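Local coordinates for enoyl-CoA hydratase/carnithine racemase (Thermus thermophilus JL-18, PDB 6SL9), which probably isomerises unsaturated acyl-CoA thioesters, as the crotonase-family isomerase PaaG that forms oxepin-CoA in the bacterial breakdown of phenylacetic acid, at residues Glu23-Ile28 and Ala57-Ser62; Leu94-Val99 and Gly200-Tyr205; Ala122-Ser127 and His178-Ala183; Thr129-Arg134 and Leu161-Leu166. One frame throughout, in Å; residues are numbered along the deposited sequence. Where two conformers were deposited one is given.

Contact 1. Residues Glu23-Ile28 and Ala57-Ser62; sequences EKLNAI and AGRAFS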
# COMPACT_ATOMS: atom_id res chain seq x y z
N GLU A 23 19.27 17.60 25.79
CA GLU A 23 19.97 18.87 25.48
C GLU A 23 20.29 18.97 23.99
O GLU A 23 20.50 20.08 23.48
CB GLU A 23 21.26 19.01 26.30
CG GLU A 23 22.37 17.97 25.95
CD GLU A 23 22.47 16.57 26.58
OE1 GLU A 23 21.48 16.00 27.04
OE2 GLU A 23 23.59 16.02 26.56
N LYS A 24 20.33 17.85 23.29
CA LYS A 24 20.53 17.79 21.82
C LYS A 24 19.30 17.17 21.13
O LYS A 24 19.47 16.59 20.05
CB LYS A 24 21.83 17.01 21.54
CG LYS A 24 23.12 17.71 21.92
CD LYS A 24 23.54 18.77 20.89
CE LYS A 24 24.29 19.98 21.43
NZ LYS A 24 25.18 19.64 22.56
N LEU A 25 18.13 17.27 21.76
CA LEU A 25 16.87 16.78 21.14
C LEU A 25 17.01 15.30 20.79
O LEU A 25 16.44 14.82 19.80
CB LEU A 25 16.50 17.64 19.94
CG LEU A 25 16.38 19.12 20.22
CD1 LEU A 25 16.04 19.84 18.91
CD2 LEU A 25 15.37 19.44 21.35
N ASN A 26 17.66 14.55 21.66
CA ASN A 26 17.83 13.09 21.47
C ASN A 26 18.40 12.77 20.11
O ASN A 26 18.02 11.74 19.49
CB ASN A 26 16.55 12.34 21.81
CG ASN A 26 16.03 12.73 23.18
OD1 ASN A 26 16.81 12.92 24.12
ND2 ASN A 26 14.72 12.81 23.30
N ALA A 27 19.36 13.56 19.68
CA ALA A 27 19.99 13.36 18.38
C ALA A 27 20.69 12.01 18.38
O ALA A 27 21.31 11.62 19.37
CB ALA A 27 20.89 14.50 18.10
N ILE A 28 20.61 11.35 17.23
CA ILE A 28 21.12 9.97 17.06
C ILE A 28 22.63 9.97 16.77
O ILE A 28 23.10 10.70 15.90
CB ILE A 28 20.29 9.24 16.00
CG1 ILE A 28 18.87 9.00 16.52
CG2 ILE A 28 20.99 7.96 15.55
CD1 ILE A 28 17.88 8.66 15.44
N ALA A 57 13.16 11.64 26.05
CA ALA A 57 13.25 12.60 27.16
C ALA A 57 13.18 14.02 26.65
O ALA A 57 13.69 14.30 25.60
CB ALA A 57 14.55 12.42 27.91
N GLY A 58 12.66 14.91 27.47
CA GLY A 58 12.69 16.32 27.11
C GLY A 58 11.65 16.68 26.07
O GLY A 58 10.60 15.99 25.94
N ARG A 59 11.93 17.71 25.29
CA ARG A 59 10.87 18.24 24.43
C ARG A 59 10.73 17.44 23.14
O ARG A 59 9.70 17.57 22.48
CB ARG A 59 11.05 19.72 24.16
CG ARG A 59 12.02 20.12 23.05
CD ARG A 59 12.07 21.63 22.87
NE ARG A 59 13.07 22.09 21.90
CZ ARG A 59 12.88 22.10 20.58
NH1 ARG A 59 11.72 21.71 20.07
NH2 ARG A 59 13.86 22.49 19.77
N ALA A 60 11.77 16.71 22.71
CA ALA A 60 11.76 15.94 21.46
C ALA A 60 11.60 14.45 21.71
O ALA A 60 12.02 13.93 22.74
CB ALA A 60 13.04 16.17 20.73
N PHE A 61 11.06 13.78 20.71
CA PHE A 61 11.25 12.32 20.58
C PHE A 61 12.68 12.12 20.08
O PHE A 61 13.51 11.64 20.85
CB PHE A 61 10.18 11.67 19.67
CG PHE A 61 10.42 10.19 19.48
CD1 PHE A 61 10.04 9.30 20.46
CD2 PHE A 61 11.07 9.70 18.37
CE1 PHE A 61 10.23 7.95 20.31
CE2 PHE A 61 11.30 8.36 18.21
CZ PHE A 61 10.88 7.49 19.19
N SER A 62 12.98 12.52 18.85
CA SER A 62 14.37 12.64 18.37
C SER A 62 14.40 13.48 17.12
O SER A 62 13.64 13.23 16.19
CB SER A 62 14.97 11.28 18.06
OG SER A 62 16.23 11.42 17.43
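Asn-26 reaches with its side-chain amide into the loop Ala-57-Ser-62, and this pairing joins two loops of the crotonase fold, one after strand 14-19 and the other after strand 51-56, its neighbour in the mixed sheet. ND2 of Asn-26 donates to Ala-57 O over 2.9 Å, arriving in the carbonyl plane on a lone pair. ND2 of Asn-26 also donates to Phe-61 O at 3.0 Å, this time from well above the carbonyl plane. CG lies anti to the carbonyl carbon (chi1 -52°), which carries the amide across to the facing loop. Its other end is held too, for OD1 accepts from the backbone N of Arg-21, so bonds at both ends of the amide fix its rotation. Were Asn-26 an alanine, the carbonyls of Ala-57 and Phe-61 would probably lose this shared donor and a gap would open between the loops.

The backbone of Asn-26 is held as well: Ser-62 OG donates to Asn-26 O over 2.7 Å, from above the carbonyl plane, and also receives the N-H of Gly-64. Beside this bond, Ser-62 CA directs a C-H toward Leu-25 O at 3.3 Å. Ile-28 lays CG1 and CD1 near the same hydroxyl, and leans in turn on helix 109-115.

Farther out the contact becomes apolar. Leu-25 CB meets Ala-60 CB at 3.8 Å, and on the more exposed side the Leu-25 methyl CD2 sits over one face of the Arg-59 guanidinium, displaced toward its edge, while CD1 comes within 3.5 Å of Arg-59 NH2.

Contact 2. Residues Leu94-Val99 and Gly200-Tyr205; sequences LEKPLV and GPTRAY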
# COMPACT_ATOMS: atom_id res chain seq x y z
N LEU A 94 11.94 -7.76 16.17
CA LEU A 94 11.67 -7.92 17.63
C LEU A 94 10.59 -8.98 17.84
O LEU A 94 9.49 -8.82 17.28
CB LEU A 94 11.18 -6.58 18.17
CG LEU A 94 12.04 -5.92 19.23
CD1 LEU A 94 11.29 -4.75 19.85
CD2 LEU A 94 12.48 -6.90 20.30
N GLU A 95 10.83 -9.92 18.73
CA GLU A 95 9.87 -11.00 18.96
C GLU A 95 8.95 -10.69 20.14
O GLU A 95 8.32 -11.57 20.71
CB GLU A 95 10.55 -12.36 19.13
CG GLU A 95 11.25 -12.78 17.86
CD GLU A 95 11.13 -14.23 17.50
OE1 GLU A 95 10.96 -15.04 18.43
OE2 GLU A 95 11.38 -14.58 16.33
N LYS A 96 8.78 -9.41 20.45
CA LYS A 96 7.84 -8.86 21.45
C LYS A 96 7.25 -7.60 20.84
O LYS A 96 7.91 -6.92 20.04
CB LYS A 96 8.55 -8.60 22.77
CG LYS A 96 9.15 -9.86 23.35
CD LYS A 96 9.97 -9.71 24.62
CE LYS A 96 10.56 -11.04 25.03
NZ LYS A 96 11.28 -10.98 26.32
N PRO A 97 6.02 -7.24 21.21
CA PRO A 97 5.40 -6.04 20.66
C PRO A 97 6.08 -4.78 21.22
O PRO A 97 6.46 -4.72 22.36
CB PRO A 97 3.96 -6.13 21.14
CG PRO A 97 4.02 -6.98 22.38
CD PRO A 97 5.09 -8.00 22.06
N LEU A 98 6.13 -3.76 20.37
CA LEU A 98 6.74 -2.45 20.67
C LEU A 98 5.70 -1.36 20.53
O LEU A 98 5.10 -1.18 19.47
CB LEU A 98 7.92 -2.21 19.72
CG LEU A 98 8.59 -0.83 19.80
CD1 LEU A 98 9.25 -0.65 21.15
CD2 LEU A 98 9.60 -0.63 18.69
N VAL A 99 5.54 -0.61 21.58
CA VAL A 99 4.72 0.61 21.57
C VAL A 99 5.69 1.77 21.50
O VAL A 99 6.69 1.78 22.21
CB VAL A 99 3.85 0.71 22.84
CG1 VAL A 99 3.08 2.00 22.89
CG2 VAL A 99 2.89 -0.46 22.96
N GLY A 200 -0.73 -10.31 26.53
CA GLY A 200 -1.24 -10.95 25.33
C GLY A 200 -0.36 -12.10 24.86
O GLY A 200 0.67 -12.46 25.45
N PRO A 201 -0.75 -12.71 23.72
CA PRO A 201 -0.07 -13.90 23.20
C PRO A 201 1.19 -13.47 22.44
O PRO A 201 1.16 -13.30 21.23
CB PRO A 201 -1.13 -14.54 22.29
CG PRO A 201 -1.95 -13.37 21.79
CD PRO A 201 -1.99 -12.39 22.95
N THR A 202 2.27 -13.36 23.18
CA THR A 202 3.50 -12.75 22.66
C THR A 202 3.99 -13.47 21.39
O THR A 202 4.52 -12.81 20.47
CB THR A 202 4.55 -12.71 23.76
OG1 THR A 202 3.96 -12.28 24.97
CG2 THR A 202 5.73 -11.86 23.39
N ARG A 203 3.87 -14.78 21.36
CA ARG A 203 4.32 -15.52 20.16
C ARG A 203 3.46 -15.16 18.95
O ARG A 203 3.99 -15.05 17.81
CB ARG A 203 4.33 -17.02 20.35
CG ARG A 203 5.23 -17.52 21.47
CD ARG A 203 6.65 -17.07 21.32
NE ARG A 203 7.22 -17.49 20.03
CZ ARG A 203 8.14 -16.86 19.30
NH1 ARG A 203 8.51 -17.35 18.12
NH2 ARG A 203 8.65 -15.71 19.70
N ALA A 204 2.17 -15.04 19.13
CA ALA A 204 1.29 -14.68 18.02
C ALA A 204 1.65 -13.27 17.56
O ALA A 204 1.71 -13.02 16.36
CB ALA A 204 -0.15 -14.79 18.40
N TYR A 205 1.99 -12.37 18.49
CA TYR A 205 2.42 -11.01 18.07
C TYR A 205 3.69 -11.14 17.26
O TYR A 205 3.83 -10.48 16.20
CB TYR A 205 2.62 -10.10 19.27
CG TYR A 205 1.42 -9.83 20.14
CD1 TYR A 205 0.14 -9.68 19.65
CD2 TYR A 205 1.59 -9.59 21.49
CE1 TYR A 205 -0.92 -9.30 20.46
CE2 TYR A 205 0.56 -9.23 22.32
CZ TYR A 205 -0.72 -9.10 21.82
OH TYR A 205 -1.74 -8.74 22.64
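Glu-95 OE1 takes both terminal nitrogens of Arg-203 in a lopsided salt bridge. Arg-203 NH2 makes the strong bond, 2.7 Å to Glu-95 OE1, whereas NH1 of the same guanidinium adds only a weak one at 3.4 Å. The carboxylate and guanidinium planes stand 33° apart, and NH2 comes to the oxygen from above the carboxylate plane, so the two groups do not form a coplanar two-toothed pair. The CB of Arg-203 points away from the segment Leu-94-Val-99, and bends at chi2 (-56°) and chi3 (-57°) swing the guanidinium back. The second carboxylate oxygen, OE2, is bridged to Lys-210, and this single acid therefore serves two basic residues of helix 202-214. A methionine in place of Arg-203 would probably leave OE1 of Glu-95 without its charged mate, with Lys-210 still bridged to OE2.

In the fold, the contact sets the first turn of helix 202-214 against the entry to strand 98-102 of the crotonase sheet. Pro-201 occupies the N-cap position, and its carbonyl receives the N-H of Tyr-205. Beside the salt bridge lies a buried apolar patch. Pro-97 brings CG to 3.7 Å from Tyr-205 CD2, approaching the ring obliquely, and its CD lies near the Thr-202 methyl. That methyl, CG2, also touches Glu-95 O and Lys-96 CG, while the Thr-202 hydroxyl is engaged by Arg-50. Leu-197 packs on both Pro-97 and Tyr-205, and Val-133 of the second subunit lies against Tyr-205 as well as Pro-201.

Contact 3. Residues Ala122-Ser127 and His178-Ala183; sequences AAVGAS and HRVVPA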
# COMPACT_ATOMS: atom_id res chain seq x y z
N ALA A 122 0.99 9.57 19.78
CA ALA A 122 1.66 10.87 19.80
C ALA A 122 0.98 11.78 20.80
O ALA A 122 -0.28 11.76 20.94
CB ALA A 122 1.58 11.52 18.45
N ALA A 123 1.76 12.63 21.46
CA ALA A 123 1.24 13.76 22.23
C ALA A 123 0.70 14.80 21.28
O ALA A 123 1.30 15.08 20.26
CB ALA A 123 2.33 14.39 23.05
N VAL A 124 -0.32 15.49 21.75
CA VAL A 124 -0.70 16.78 21.16
C VAL A 124 0.57 17.63 21.25
O VAL A 124 1.17 17.75 22.36
CB VAL A 124 -1.88 17.38 21.96
CG1 VAL A 124 -2.10 18.82 21.54
CG2 VAL A 124 -3.17 16.58 21.83
N GLY A 125 0.94 18.25 20.16
CA GLY A 125 2.14 19.08 20.10
C GLY A 125 3.28 18.39 19.45
O GLY A 125 4.22 19.09 19.08
N ALA A 126 3.27 17.05 19.40
CA ALA A 126 4.37 16.33 18.74
C ALA A 126 4.31 16.63 17.24
O ALA A 126 3.28 17.06 16.74
CB ALA A 126 4.29 14.85 19.01
N SER A 127 5.34 16.26 16.50
CA SER A 127 5.37 16.53 15.06
C SER A 127 6.27 15.53 14.39
O SER A 127 7.13 14.93 15.02
CB SER A 127 5.76 17.94 14.82
OG SER A 127 7.05 18.20 15.30
N HIS A 178 -1.43 5.79 15.64
CA HIS A 178 -2.75 5.17 15.89
C HIS A 178 -3.63 6.00 16.83
O HIS A 178 -4.83 5.81 16.80
CB HIS A 178 -2.57 3.76 16.41
CG HIS A 178 -1.84 2.85 15.45
ND1 HIS A 178 -0.53 2.50 15.67
CD2 HIS A 178 -2.26 2.24 14.31
CE1 HIS A 178 -0.22 1.66 14.68
NE2 HIS A 178 -1.23 1.53 13.81
N ARG A 179 -3.03 6.82 17.68
CA ARG A 179 -3.76 7.59 18.70
C ARG A 179 -2.99 8.87 18.99
O ARG A 179 -1.77 8.86 18.99
CB ARG A 179 -3.91 6.79 19.99
CG ARG A 179 -4.97 7.35 20.93
CD ARG A 179 -5.51 6.53 22.08
NE ARG A 179 -5.15 5.13 22.23
CZ ARG A 179 -4.91 4.56 23.42
NH1 ARG A 179 -4.62 3.27 23.50
NH2 ARG A 179 -4.88 5.29 24.53
N VAL A 180 -3.74 9.93 19.29
CA VAL A 180 -3.23 11.23 19.79
C VAL A 180 -3.81 11.46 21.18
O VAL A 180 -5.02 11.29 21.33
CB VAL A 180 -3.54 12.38 18.83
CG1 VAL A 180 -3.17 13.74 19.40
CG2 VAL A 180 -2.86 12.12 17.50
N VAL A 181 -2.97 11.85 22.13
CA VAL A 181 -3.42 12.09 23.50
C VAL A 181 -2.73 13.32 24.04
O VAL A 181 -1.67 13.70 23.55
CB VAL A 181 -3.22 10.88 24.40
CG1 VAL A 181 -3.84 9.64 23.81
CG2 VAL A 181 -1.77 10.72 24.57
N PRO A 182 -3.37 14.00 25.02
CA PRO A 182 -2.74 15.18 25.61
C PRO A 182 -1.34 14.82 26.13
O PRO A 182 -1.10 13.69 26.61
CB PRO A 182 -3.68 15.54 26.75
CG PRO A 182 -4.99 14.92 26.39
CD PRO A 182 -4.69 13.69 25.58
N ALA A 183 -0.41 15.77 26.05
CA ALA A 183 1.01 15.55 26.43
C ALA A 183 1.09 14.99 27.85
O ALA A 183 1.88 14.10 28.07
CB ALA A 183 1.76 16.85 26.33
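Ala-122 and Val-180 face each other in a parallel bridge that attaches strand 179-181, outermost within the chain, to strand 119-123 in the mixed sheet of the crotonase fold. The close-knit part is the backbone. Ala-122 N donates to Arg-179 O, Val-181 N returns a bond to Ala-122 O at 2.9 Å, and Val-124 N closes the series on Val-181 O, also at 2.9 Å. Two C-H groups fill in between: Val-180 CA lies 3.2 Å from Ala-122 O, and Ala-123 CA approaches Val-181 O just as closely.

Helices cover both faces of this portion. Ala-122 and Val-180 share the face that meets helix 168-174, through Ala-168, while Ala-123 and Val-181 turn to the other and pack on Leu-186.

Toward the surface the pairing gives way to looser side-chain touches. A type II turn from Ala-123 to Ala-126, with Gly-125 at the positive phi it demands, bends the chain off toward Ser-127, while the other strand runs out into exposed Pro-182 and Ala-183. Ala-123 CB and Ala-183 CB are 4.1 Å apart. At the opposite end, Arg-179 carries its guanidinium away to a salt bridge with Glu-189, and His-178 NE2 bonds to Ala-154 O of the second subunit. Exposed Val-124 crosses Val-180 at about a right angle; with CG1 of Val-180 anti to the backbone N (chi1 174°), that methyl lies 3.7 Å from Val-124 CG2.

Contact 4. Residues Thr129-Arg134 and Leu161-Leu166; sequences TTAFVR and LLSPRL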
# COMPACT_ATOMS: atom_id res chain seq x y z
N THR A 129 8.61 15.13 10.75
CA THR A 129 9.17 15.79 9.55
C THR A 129 10.20 14.82 8.94
O THR A 129 11.11 14.40 9.65
CB THR A 129 9.78 17.15 9.93
OG1 THR A 129 8.92 17.98 10.72
CG2 THR A 129 10.09 17.82 8.61
N THR A 130 10.07 14.50 7.67
CA THR A 130 11.03 13.54 7.11
C THR A 130 12.44 14.12 7.15
O THR A 130 13.38 13.37 7.43
CB THR A 130 10.61 13.09 5.70
OG1 THR A 130 10.60 14.25 4.84
CG2 THR A 130 9.28 12.36 5.69
N ALA A 131 12.62 15.40 6.85
CA ALA A 131 13.83 16.21 7.08
C ALA A 131 15.03 15.92 6.18
O ALA A 131 15.76 16.88 5.87
CB ALA A 131 14.27 16.11 8.54
N PHE A 132 15.27 14.67 5.80
CA PHE A 132 16.49 14.31 5.06
C PHE A 132 16.69 15.23 3.85
O PHE A 132 17.85 15.67 3.60
CB PHE A 132 16.42 12.85 4.57
CG PHE A 132 16.51 11.86 5.70
CD1 PHE A 132 17.74 11.50 6.19
CD2 PHE A 132 15.38 11.22 6.20
CE1 PHE A 132 17.86 10.55 7.17
CE2 PHE A 132 15.51 10.24 7.19
CZ PHE A 132 16.74 9.94 7.66
N VAL A 133 15.65 15.49 3.08
CA VAL A 133 15.80 16.26 1.83
C VAL A 133 16.30 17.68 2.10
O VAL A 133 16.92 18.28 1.22
CB VAL A 133 14.50 16.25 1.01
CG1 VAL A 133 13.44 17.16 1.60
CG2 VAL A 133 14.71 16.61 -0.41
N ARG A 134 16.03 18.22 3.31
CA ARG A 134 16.42 19.60 3.61
C ARG A 134 17.92 19.74 3.74
O ARG A 134 18.44 20.83 3.57
CB ARG A 134 15.75 20.09 4.88
CG ARG A 134 14.24 20.16 4.82
CD ARG A 134 13.68 20.79 6.05
NE ARG A 134 12.22 20.91 6.06
CZ ARG A 134 11.51 21.20 7.19
NH1 ARG A 134 12.12 21.31 8.36
NH2 ARG A 134 10.21 21.37 7.17
N LEU A 161 9.60 14.43 -0.51
CA LEU A 161 10.17 15.40 -1.45
C LEU A 161 10.02 16.82 -0.92
O LEU A 161 10.96 17.62 -1.13
CB LEU A 161 9.55 15.23 -2.84
CG LEU A 161 9.81 13.87 -3.51
CD1 LEU A 161 8.98 13.78 -4.79
CD2 LEU A 161 11.28 13.59 -3.78
N LEU A 162 8.94 17.13 -0.22
CA LEU A 162 8.74 18.50 0.26
C LEU A 162 9.05 18.66 1.75
O LEU A 162 9.11 19.78 2.20
CB LEU A 162 7.30 18.91 -0.05
CG LEU A 162 6.93 18.91 -1.53
CD1 LEU A 162 5.49 19.36 -1.72
CD2 LEU A 162 7.91 19.77 -2.33
N SER A 163 9.15 17.57 2.51
CA SER A 163 9.46 17.61 3.96
C SER A 163 8.61 18.62 4.72
O SER A 163 9.16 19.40 5.50
CB SER A 163 10.95 17.81 4.19
OG SER A 163 11.31 17.64 5.54
N PRO A 164 7.28 18.59 4.61
CA PRO A 164 6.44 19.38 5.49
C PRO A 164 6.57 18.88 6.93
O PRO A 164 6.89 17.72 7.19
CB PRO A 164 5.03 19.12 4.96
CG PRO A 164 5.12 17.73 4.40
CD PRO A 164 6.47 17.71 3.74
N ARG A 165 6.27 19.76 7.86
CA ARG A 165 6.13 19.40 9.27
C ARG A 165 4.69 19.00 9.47
O ARG A 165 3.79 19.78 9.20
CB ARG A 165 6.41 20.61 10.16
CG ARG A 165 6.09 20.34 11.63
CD ARG A 165 6.01 21.66 12.34
NE ARG A 165 5.78 21.48 13.76
CZ ARG A 165 4.60 21.31 14.36
NH1 ARG A 165 4.54 21.22 15.68
NH2 ARG A 165 3.48 21.18 13.66
N LEU A 166 4.47 17.81 9.96
CA LEU A 166 3.13 17.30 10.26
C LEU A 166 2.84 17.38 11.75
O LEU A 166 3.62 16.92 12.57
CB LEU A 166 3.04 15.85 9.83
CG LEU A 166 3.45 15.55 8.41
CD1 LEU A 166 3.30 14.09 8.13
CD2 LEU A 166 2.60 16.33 7.49
O HOH W 1 7.67 15.30 6.17
O HOH W 2 10.99 21.29 3.80
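Ser-163 OG accepts the backbone N-H of Ala-131 over 2.9 Å, a bond that ties the turn after strand 127-129 to the chain leaving helix 153-162. Ser-163 is the first residue beyond that helix to abandon helical angles, with phi at 47°, and its CB points toward the facing loop. Around the hydroxyl pack the Thr-129 methyl CG2, 3.3 Å from OG, and Val-133 CG1, which touches Ser-163 CB.

The remaining polar groups are met partly through water. One water accepts from Thr-130 N and donates to Pro-164 O at 2.7 Å; a second accepts from Arg-134 NE at 2.6 Å, in the guanidinium plane, and donates to Leu-162 O. Arg-134, extended from CG to NE, also sends NH2 to Ser-163 O, 2.8 Å away, but the bond is bent and weak. Thr-130 OG1 turns instead to Leu-159 O within the helix.

Val-133 packs on Tyr-205 of the third subunit, which places this loop pairing at the trimer interface. Carbonyls at the helix end thus find donors in water and arginine, consistent with a junction satisfied by solvent and by Arg-134, beside the methyls that pack on Ser-163.

Contacts 1 and 2 are mainly buried, whereas contacts 3 and 4 are only partly so. Contacts 2 and 3 reach neighbouring strands of the same six-stranded sheet, 98-102 and 119-123, yet differ in kind: one sets a helix against a strand entry with a salt bridge beside apolar packing, the other is backbone pairing on the outermost strand of the chain's sheet. Contacts 1 and 4 join loops, the first through a side-chain amide, the second through a serine hydroxyl and waters. Contact 4 is nested within the loop closed by contact 3 and touches it where Ser-127 meets Arg-165 and Leu-166. Contacts 2, 3 and 4 reach other subunits, contact 3 through His-178; no other chain touches contact 1.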